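Local coordinates for L-lactate dehydrogenase (Trichomonas vaginalis, PDB 4UUL), which catalyses the NADH-dependent reduction of pyruvate to L-lactate, and belongs to a superfamily that also includes the malate dehydrogenases, at residues B[160-165]-B[219-224]; B[177-182]-B[301-306]. The protein carries 1 engineered substitution. All coordinates share one frame; numbering follows the deposited sequence.

Contact 1 of 2, residues B[160-165]-B[219-224]; sequences NRAYYE and DTFFKK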
ATOM      1  N   ASN B 160     -14.338 -10.582  -0.580  1.00 11.80           N
ATOM      2  CA  ASN B 160     -13.360 -10.635   0.496  1.00 11.95           C
ATOM      3  C   ASN B 160     -14.031 -10.382   1.837  1.00 12.22           C
ATOM      4  O   ASN B 160     -13.728 -11.085   2.822  1.00 13.07           O
ATOM      5  CB  ASN B 160     -12.177  -9.695   0.237  1.00 12.36           C
ATOM      6  CG  ASN B 160     -11.273 -10.214  -0.847  1.00 12.05           C
ATOM      7  OD1 ASN B 160     -11.196 -11.417  -1.098  1.00 13.87           O
ATOM      8  ND2 ASN B 160     -10.538  -9.318  -1.458  1.00 12.87           N
ATOM      9  N   ARG B 161     -14.919  -9.395   1.897  1.00 12.84           N
ATOM     10  CA  ARG B 161     -15.665  -9.142   3.113  1.00 13.21           C
ATOM     11  C   ARG B 161     -16.422 -10.380   3.549  1.00 14.18           C
ATOM     12  O   ARG B 161     -16.488 -10.715   4.745  1.00 15.48           O
ATOM     13  CB  ARG B 161     -16.649  -7.996   2.966  1.00 14.22           C
ATOM     14  CG  ARG B 161     -16.005  -6.657   2.945  1.00 14.98           C
ATOM     15  CD  ARG B 161     -16.951  -5.575   2.569  1.00 17.35           C
ATOM     16  NE  ARG B 161     -16.376  -4.251   2.714  1.00 17.46           N
ATOM     17  CZ  ARG B 161     -16.832  -3.165   2.133  1.00 17.71           C
ATOM     18  NH1 ARG B 161     -17.858  -3.259   1.257  1.00 19.78           N
ATOM     19  NH2 ARG B 161     -16.215  -2.042   2.380  1.00 19.05           N
ATOM     20  N   ALA B 162     -17.081 -11.024   2.587  1.00 13.86           N
ATOM     21  CA  ALA B 162     -17.899 -12.187   2.898  1.00 15.31           C
ATOM     22  C   ALA B 162     -17.073 -13.355   3.384  1.00 15.18           C
ATOM     23  O   ALA B 162     -17.452 -14.044   4.341  1.00 16.40           O
ATOM     24  CB  ALA B 162     -18.705 -12.589   1.671  1.00 14.92           C
ATOM     25  N   TYR B 163     -15.902 -13.557   2.775  1.00 14.48           N
ATOM     26  CA  TYR B 163     -15.035 -14.631   3.249  1.00 15.43           C
ATOM     27  C   TYR B 163     -14.579 -14.424   4.687  1.00 15.76           C
ATOM     28  O   TYR B 163     -14.599 -15.368   5.481  1.00 17.31           O
ATOM     29  CB  TYR B 163     -13.797 -14.795   2.341  1.00 16.11           C
ATOM     30  CG  TYR B 163     -13.959 -15.838   1.248  1.00 16.15           C
ATOM     31  CD1 TYR B 163     -13.629 -17.167   1.459  1.00 19.39           C
ATOM     32  CD2 TYR B 163     -14.450 -15.493  -0.012  1.00 15.84           C
ATOM     33  CE1 TYR B 163     -13.792 -18.105   0.458  1.00 20.49           C
ATOM     34  CE2 TYR B 163     -14.613 -16.413  -1.030  1.00 16.65           C
ATOM     35  CZ  TYR B 163     -14.264 -17.735  -0.780  1.00 17.82           C
ATOM     36  OH  TYR B 163     -14.415 -18.687  -1.759  1.00 19.15           O
ATOM     37  N   TYR B 164     -14.164 -13.221   5.012  1.00 15.98           N
ATOM     38  CA  TYR B 164     -13.696 -13.024   6.371  1.00 17.70           C
ATOM     39  C   TYR B 164     -14.836 -13.217   7.370  1.00 19.70           C
ATOM     40  O   TYR B 164     -14.671 -13.855   8.412  1.00 20.83           O
ATOM     41  CB  TYR B 164     -13.062 -11.652   6.490  1.00 20.64           C
ATOM     42  CG  TYR B 164     -12.205 -11.616   7.767  1.00 19.49           C
ATOM     43  CD1 TYR B 164     -12.776 -11.295   8.983  1.00 19.52           C
ATOM     44  CD2 TYR B 164     -10.813 -11.929   7.736  1.00 22.29           C
ATOM     45  CE1 TYR B 164     -12.051 -11.262  10.166  1.00 24.61           C
ATOM     46  CE2 TYR B 164     -10.049 -11.909   8.920  1.00 23.76           C
ATOM     47  CZ  TYR B 164     -10.665 -11.584  10.114  1.00 24.08           C
ATOM     48  OH  TYR B 164      -9.905 -11.554  11.232  1.00 26.30           O
ATOM     49  N   GLU B 165     -16.028 -12.732   7.036  1.00 18.75           N
ATOM     50  CA  GLU B 165     -17.136 -12.838   7.949  1.00 20.73           C
ATOM     51  C   GLU B 165     -17.481 -14.299   8.185  1.00 20.55           C
ATOM     52  O   GLU B 165     -17.707 -14.717   9.302  1.00 22.23           O
ATOM     53  CB  GLU B 165     -18.331 -12.055   7.397  1.00 22.15           C
ATOM     54  CG  GLU B 165     -19.648 -12.331   8.015  1.00 22.53           C
ATOM     55  CD  GLU B 165     -19.704 -11.980   9.517  1.00 26.33           C
ATOM     56  OE1 GLU B 165     -18.864 -11.179   9.999  1.00 29.09           O
ATOM     57  OE2 GLU B 165     -20.591 -12.518  10.224  1.00 28.76           O
ATOM     58  N   ASP B 219     -30.420 -13.673   6.538  1.00 36.43           N
ATOM     59  CA  ASP B 219     -30.769 -12.344   6.997  1.00 39.19           C
ATOM     60  C   ASP B 219     -29.586 -11.563   7.593  1.00 37.62           C
ATOM     61  O   ASP B 219     -29.139 -10.557   7.019  1.00 37.02           O
ATOM     62  CB  ASP B 219     -31.899 -12.413   8.006  1.00 46.67           C
ATOM     63  CG  ASP B 219     -32.447 -11.051   8.313  1.00 53.37           C
ATOM     64  OD1 ASP B 219     -33.175 -10.507   7.449  1.00 57.86           O
ATOM     65  OD2 ASP B 219     -32.114 -10.502   9.388  1.00 55.41           O
ATOM     66  N   THR B 220     -29.072 -12.018   8.730  1.00 36.78           N
ATOM     67  CA  THR B 220     -27.991 -11.318   9.416  1.00 37.34           C
ATOM     68  C   THR B 220     -26.751 -11.125   8.536  1.00 35.73           C
ATOM     69  O   THR B 220     -26.150 -10.036   8.525  1.00 35.95           O
ATOM     70  CB  THR B 220     -27.512 -12.100  10.638  1.00 43.20           C
ATOM     71  OG1 THR B 220     -28.612 -12.336  11.520  1.00 46.84           O
ATOM     72  CG2 THR B 220     -26.407 -11.328  11.370  1.00 45.53           C
ATOM     73  N   PHE B 221     -26.340 -12.182   7.842  1.00 30.88           N
ATOM     74  CA  PHE B 221     -25.095 -12.153   7.095  1.00 26.44           C
ATOM     75  C   PHE B 221     -25.129 -11.011   6.071  1.00 24.48           C
ATOM     76  O   PHE B 221     -24.230 -10.179   6.057  1.00 23.73           O
ATOM     77  CB  PHE B 221     -24.847 -13.517   6.470  1.00 25.23           C
ATOM     78  CG  PHE B 221     -23.820 -13.516   5.406  1.00 21.73           C
ATOM     79  CD1 PHE B 221     -22.477 -13.454   5.707  1.00 23.09           C
ATOM     80  CD2 PHE B 221     -24.210 -13.633   4.101  1.00 22.29           C
ATOM     81  CE1 PHE B 221     -21.540 -13.451   4.672  1.00 22.32           C
ATOM     82  CE2 PHE B 221     -23.304 -13.662   3.102  1.00 21.71           C
ATOM     83  CZ  PHE B 221     -21.983 -13.536   3.370  1.00 22.39           C
ATOM     84  N   PHE B 222     -26.185 -10.905   5.270  1.00 28.04           N
ATOM     85  CA  PHE B 222     -26.214  -9.827   4.256  1.00 29.88           C
ATOM     86  C   PHE B 222     -26.281  -8.448   4.898  1.00 26.94           C
ATOM     87  O   PHE B 222     -25.743  -7.451   4.363  1.00 29.99           O
ATOM     88  CB  PHE B 222     -27.374  -9.995   3.264  1.00 32.17           C
ATOM     89  CG  PHE B 222     -27.388  -8.960   2.153  1.00 34.83           C
ATOM     90  CD1 PHE B 222     -26.432  -8.980   1.160  1.00 36.44           C
ATOM     91  CD2 PHE B 222     -28.359  -7.969   2.115  1.00 35.90           C
ATOM     92  CE1 PHE B 222     -26.448  -8.051   0.135  1.00 39.29           C
ATOM     93  CE2 PHE B 222     -28.373  -7.042   1.094  1.00 39.87           C
ATOM     94  CZ  PHE B 222     -27.406  -7.084   0.107  1.00 40.48           C
ATOM     95  N   LYS B 223     -26.923  -8.358   6.053  1.00 28.45           N
ATOM     96  CA  LYS B 223     -26.969  -7.085   6.751  1.00 30.20           C
ATOM     97  C   LYS B 223     -25.569  -6.661   7.168  1.00 30.38           C
ATOM     98  O   LYS B 223     -25.215  -5.489   7.043  1.00 30.06           O
ATOM     99  CB  LYS B 223     -27.870  -7.167   7.967  1.00 35.52           C
ATOM    100  CG  LYS B 223     -29.340  -7.172   7.589  1.00 41.85           C
ATOM    101  CD  LYS B 223     -30.202  -7.259   8.816  1.00 48.87           C
ATOM    102  CE  LYS B 223     -31.669  -7.303   8.464  1.00 55.61           C
ATOM    103  NZ  LYS B 223     -32.468  -7.467   9.698  1.00 59.67           N
ATOM    104  N   LYS B 224     -24.779  -7.602   7.668  1.00 29.87           N
ATOM    105  CA  LYS B 224     -23.427  -7.272   8.090  1.00 32.45           C
ATOM    106  C   LYS B 224     -22.621  -6.823   6.887  1.00 35.52           C
ATOM    107  O   LYS B 224     -21.955  -5.778   6.946  1.00 39.15           O
ATOM    108  CB  LYS B 224     -22.760  -8.477   8.738  1.00 37.03           C
ATOM    109  CG  LYS B 224     -23.368  -8.828  10.080  1.00 44.02           C
ATOM    110  CD  LYS B 224     -22.794 -10.117  10.646  1.00 47.87           C
ATOM    111  CE  LYS B 224     -21.811  -9.865  11.758  1.00 47.78           C
ATOM    112  NZ  LYS B 224     -21.446 -11.157  12.433  1.00 50.37           N
TER

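Contact 2 of 2, residues B[177-182]-B[301-306]; sequences VHDIIV and EGFKVN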
ATOM      1  N   VAL B 177     -12.413 -21.940   3.673  1.00 23.18           N
ATOM      2  CA  VAL B 177     -13.776 -21.699   3.189  1.00 21.37           C
ATOM      3  C   VAL B 177     -13.642 -21.622   1.682  1.00 20.18           C
ATOM      4  O   VAL B 177     -12.632 -21.153   1.191  1.00 21.08           O
ATOM      5  CB  VAL B 177     -14.354 -20.411   3.759  1.00 20.98           C
ATOM      6  CG1 VAL B 177     -15.768 -20.161   3.251  1.00 22.78           C
ATOM      7  CG2 VAL B 177     -14.329 -20.453   5.280  1.00 23.74           C
ATOM      8  N   HIS B 178     -14.656 -22.098   0.971  1.00 19.49           N
ATOM      9  CA  HIS B 178     -14.610 -22.233  -0.477  1.00 19.86           C
ATOM     10  C   HIS B 178     -15.943 -21.874  -1.096  1.00 18.65           C
ATOM     11  O   HIS B 178     -16.984 -22.185  -0.543  1.00 20.04           O
ATOM     12  CB  HIS B 178     -14.286 -23.692  -0.837  1.00 23.48           C
ATOM     13  CG  HIS B 178     -13.030 -24.181  -0.207  1.00 27.02           C
ATOM     14  ND1 HIS B 178     -11.782 -23.952  -0.747  1.00 28.63           N
ATOM     15  CD2 HIS B 178     -12.828 -24.855   0.944  1.00 28.51           C
ATOM     16  CE1 HIS B 178     -10.861 -24.485   0.046  1.00 29.63           C
ATOM     17  NE2 HIS B 178     -11.473 -25.037   1.080  1.00 29.74           N
ATOM     18  N   ASP B 179     -15.873 -21.260  -2.262  1.00 17.40           N
ATOM     19  CA  ASP B 179     -17.029 -21.087  -3.152  1.00 17.12           C
ATOM     20  C   ASP B 179     -18.111 -20.174  -2.615  1.00 15.71           C
ATOM     21  O   ASP B 179     -19.292 -20.363  -2.925  1.00 17.00           O
ATOM     22  CB  ASP B 179     -17.604 -22.441  -3.575  1.00 19.58           C
ATOM     23  CG  ASP B 179     -16.628 -23.248  -4.369  1.00 22.18           C
ATOM     24  OD1 ASP B 179     -15.809 -22.671  -5.114  1.00 24.24           O
ATOM     25  OD2 ASP B 179     -16.662 -24.480  -4.230  1.00 25.73           O
ATOM     26  N   ILE B 180     -17.731 -19.139  -1.887  1.00 15.54           N
ATOM     27  CA  ILE B 180     -18.611 -17.982  -1.659  1.00 13.64           C
ATOM     28  C   ILE B 180     -18.635 -17.127  -2.926  1.00 14.56           C
ATOM     29  O   ILE B 180     -17.596 -16.895  -3.527  1.00 15.75           O
ATOM     30  CB  ILE B 180     -18.134 -17.147  -0.459  1.00 15.06           C
ATOM     31  CG1 ILE B 180     -18.237 -17.974   0.820  1.00 16.30           C
ATOM     32  CG2 ILE B 180     -18.909 -15.839  -0.378  1.00 15.58           C
ATOM     33  CD1 ILE B 180     -17.683 -17.251   2.039  1.00 18.20           C
ATOM     34  N   ILE B 181     -19.825 -16.664  -3.336  1.00 14.19           N
ATOM     35  CA  ILE B 181     -19.930 -15.908  -4.571  1.00 13.77           C
ATOM     36  C   ILE B 181     -20.770 -14.663  -4.333  1.00 13.50           C
ATOM     37  O   ILE B 181     -21.778 -14.720  -3.627  1.00 15.09           O
ATOM     38  CB  ILE B 181     -20.638 -16.742  -5.661  1.00 15.06           C
ATOM     39  CG1 ILE B 181     -19.960 -18.104  -5.830  1.00 16.84           C
ATOM     40  CG2 ILE B 181     -20.725 -15.952  -6.974  1.00 15.42           C
ATOM     41  CD1 ILE B 181     -20.822 -19.067  -6.605  1.00 18.08           C
ATOM     42  N   VAL B 182     -20.373 -13.557  -4.968  1.00 12.45           N
ATOM     43  CA  VAL B 182     -21.195 -12.358  -4.983  1.00 13.65           C
ATOM     44  C   VAL B 182     -21.713 -12.201  -6.413  1.00 12.87           C
ATOM     45  O   VAL B 182     -20.920 -12.136  -7.349  1.00 14.13           O
ATOM     46  CB  VAL B 182     -20.360 -11.126  -4.562  1.00 17.17           C
ATOM     47  CG1 VAL B 182     -21.116  -9.943  -4.847  1.00 19.24           C
ATOM     48  CG2 VAL B 182     -19.998 -11.269  -3.104  1.00 20.19           C
ATOM     49  N   GLU B 301     -18.672 -23.004 -14.345  1.00 21.45           N
ATOM     50  CA  GLU B 301     -19.851 -23.847 -14.502  1.00 23.85           C
ATOM     51  C   GLU B 301     -20.062 -24.731 -13.284  1.00 22.94           C
ATOM     52  O   GLU B 301     -19.119 -24.981 -12.565  1.00 25.16           O
ATOM     53  CB  GLU B 301     -19.694 -24.750 -15.733  1.00 28.30           C
ATOM     54  CG  GLU B 301     -19.401 -24.001 -17.012  1.00 34.24           C
ATOM     55  CD  GLU B 301     -20.514 -24.014 -18.029  1.00 44.37           C
ATOM     56  OE1 GLU B 301     -21.250 -25.006 -18.136  1.00 49.85           O
ATOM     57  OE2 GLU B 301     -20.621 -23.039 -18.784  1.00 47.45           O
ATOM     58  N   GLY B 302     -21.278 -25.217 -13.065  1.00 23.30           N
ATOM     59  CA  GLY B 302     -21.483 -26.289 -12.116  1.00 23.76           C
ATOM     60  C   GLY B 302     -22.081 -25.873 -10.799  1.00 22.48           C
ATOM     61  O   GLY B 302     -22.428 -26.703  -9.986  1.00 25.35           O
ATOM     62  N   PHE B 303     -22.222 -24.583 -10.563  1.00 20.01           N
ATOM     63  CA  PHE B 303     -22.916 -24.139  -9.368  1.00 20.81           C
ATOM     64  C   PHE B 303     -24.416 -24.394  -9.510  1.00 22.59           C
ATOM     65  O   PHE B 303     -24.961 -24.508 -10.615  1.00 23.07           O
ATOM     66  CB  PHE B 303     -22.587 -22.675  -9.051  1.00 19.30           C
ATOM     67  CG  PHE B 303     -21.132 -22.486  -8.594  1.00 17.81           C
ATOM     68  CD1 PHE B 303     -20.691 -23.139  -7.444  1.00 18.96           C
ATOM     69  CD2 PHE B 303     -20.251 -21.705  -9.316  1.00 17.76           C
ATOM     70  CE1 PHE B 303     -19.368 -23.021  -7.031  1.00 19.14           C
ATOM     71  CE2 PHE B 303     -18.939 -21.557  -8.896  1.00 18.68           C
ATOM     72  CZ  PHE B 303     -18.495 -22.210  -7.763  1.00 19.79           C
ATOM     73  N   LYS B 304     -25.092 -24.496  -8.375  1.00 22.07           N
ATOM     74  CA  LYS B 304     -26.505 -24.867  -8.353  1.00 22.62           C
ATOM     75  C   LYS B 304     -27.343 -23.662  -8.039  1.00 21.29           C
ATOM     76  O   LYS B 304     -26.962 -22.811  -7.222  1.00 22.29           O
ATOM     77  CB  LYS B 304     -26.741 -25.906  -7.282  1.00 25.99           C
ATOM     78  CG  LYS B 304     -26.080 -27.244  -7.610  1.00 35.37           C
ATOM     79  CD  LYS B 304     -26.613 -28.382  -6.748  1.00 45.75           C
ATOM     80  CE  LYS B 304     -26.228 -28.210  -5.281  1.00 53.94           C
ATOM     81  NZ  LYS B 304     -26.445 -29.480  -4.519  1.00 56.67           N
ATOM     82  N   VAL B 305     -28.482 -23.573  -8.697  1.00 21.40           N
ATOM     83  CA  VAL B 305     -29.378 -22.465  -8.477  1.00 20.77           C
ATOM     84  C   VAL B 305     -30.675 -22.975  -7.826  1.00 21.14           C
ATOM     85  O   VAL B 305     -31.573 -23.467  -8.494  1.00 23.78           O
ATOM     86  CB  VAL B 305     -29.686 -21.711  -9.776  1.00 21.44           C
ATOM     87  CG1 VAL B 305     -30.562 -20.489  -9.478  1.00 18.95           C
ATOM     88  CG2 VAL B 305     -28.397 -21.262 -10.483  1.00 22.06           C
ATOM     89  N   ASN B 306     -30.761 -22.832  -6.500  1.00 20.72           N
ATOM     90  CA  ASN B 306     -31.950 -23.218  -5.763  1.00 21.07           C
ATOM     91  C   ASN B 306     -32.995 -22.119  -5.906  1.00 20.49           C
ATOM     92  O   ASN B 306     -32.767 -21.108  -6.563  1.00 19.77           O
ATOM     93  CB  ASN B 306     -31.684 -23.641  -4.299  1.00 22.89           C
ATOM     94  CG  ASN B 306     -31.213 -22.517  -3.416  1.00 24.11           C
ATOM     95  OD1 ASN B 306     -31.247 -21.327  -3.768  1.00 22.18           O
ATOM     96  ND2 ASN B 306     -30.726 -22.886  -2.246  1.00 26.13           N
TER

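Contact 1 of 2, residues B[160-165]-B[219-224]
Glu165 and Ala162, one turn apart on helix 156-170, meet Phe221 and Lys224 of helix 214-236 in a helix-helix contact of the alpha/beta C-terminal domain of the lactate/malate dehydrogenase fold. The short segments cross obliquely, their N-to-C directions 131° apart, with their axes 10.8 Å apart at closest approach, so side chains rather than backbones bridge the space.

The apolar part centres on Phe221. Its CG is anti to the backbone N (chi1 165°), which carries the ring towards helix 156-170, and the ring presents its edge there. CB of Ala162 abuts Phe221 CZ at 3.8 Å, while CG of Glu165 touches Phe221 CD1 at 3.8 Å; both lie near the ring plane. Ala192 and Leu194 also touch this phenylalanine, and Ile180 packs on Ala162.

The polar part lies at the more exposed side. Beyond the methylene at the edge of Phe221, the Glu165 chain bends at chi2 (62°) and meets Lys224, the two side chains crossing at about a right angle. Glu165 OE2 is held twice, by this lysine and by the hydroxyl of Tyr216, an arrangement that would probably favour the ionised carboxylate. The salt bridge is short: Lys224 NZ approaches Glu165 OE2 at 2.7 Å from the syn side, somewhat above the carboxylate plane.

Contact 2 of 2, residues B[177-182]-B[301-306]
Phe303 reaches from the loop between strand 297-299 and helix 307-337 to the broken strand 177-183, where Ile181 and Asp179 receive its ring in different ways. The tight part is a CH-pi contact. The CD1 methyl of Ile181 stands almost exactly over the middle of one ring face, 3.8 Å from the centroid of Phe303 and 9° off the ring normal. The two side chains come from opposite directions, and the Ile181 CG1 branch, anti to the carbonyl carbon (chi1 -53°), carries its terminal methyl to the ring.

Asp179 instead lies at the ring's edge. Its CG is in the ring plane, 3.8 Å from CE1 of Phe303, and its OD1 is 3.8 Å from Phe303 CZ. The carboxylate, turned 73° from the ring plane, stands across the ring edge at van der Waals distance. Asp179 has positive phi, a left-handed backbone conformation at the point where the strand is interrupted.

Away from the ring face the contact thins out. Ile181, over that face, is buried, whereas Asp179 at the ring edge is partly exposed, as is Phe303 itself, and this is the looser side.

Tyr277 OH hydrogen-bonds to the backbone N of Phe303. The contact thus sets the loop leading into helix 307-337, which Asn306 caps, against strand 177-183, with Pro288 of strand 284-291, the middle strand of the three-stranded antiparallel sheet, touching both Ile181 and Phe303.

How the contacts relate
From the N terminus the chain passes helix 156-170, strand 177-183, helix 214-236 and then the loop before helix 307-337. Contact 1 closes the loop from 160-165 to 219-224; contact 2 opens at 177-182, inside that loop, and closes only at 301-306, so the two cross rather than nest. Their centres lie 15 Å apart, linked through neighbouring parts of the chain: Tyr163 OH lies 3.3 Å from Ile180 N in a weak hydrogen bond, and Val177 packs against the Tyr163 ring. Together they tie a helix pair, a broken strand and the approach to the C-terminal helix within one domain.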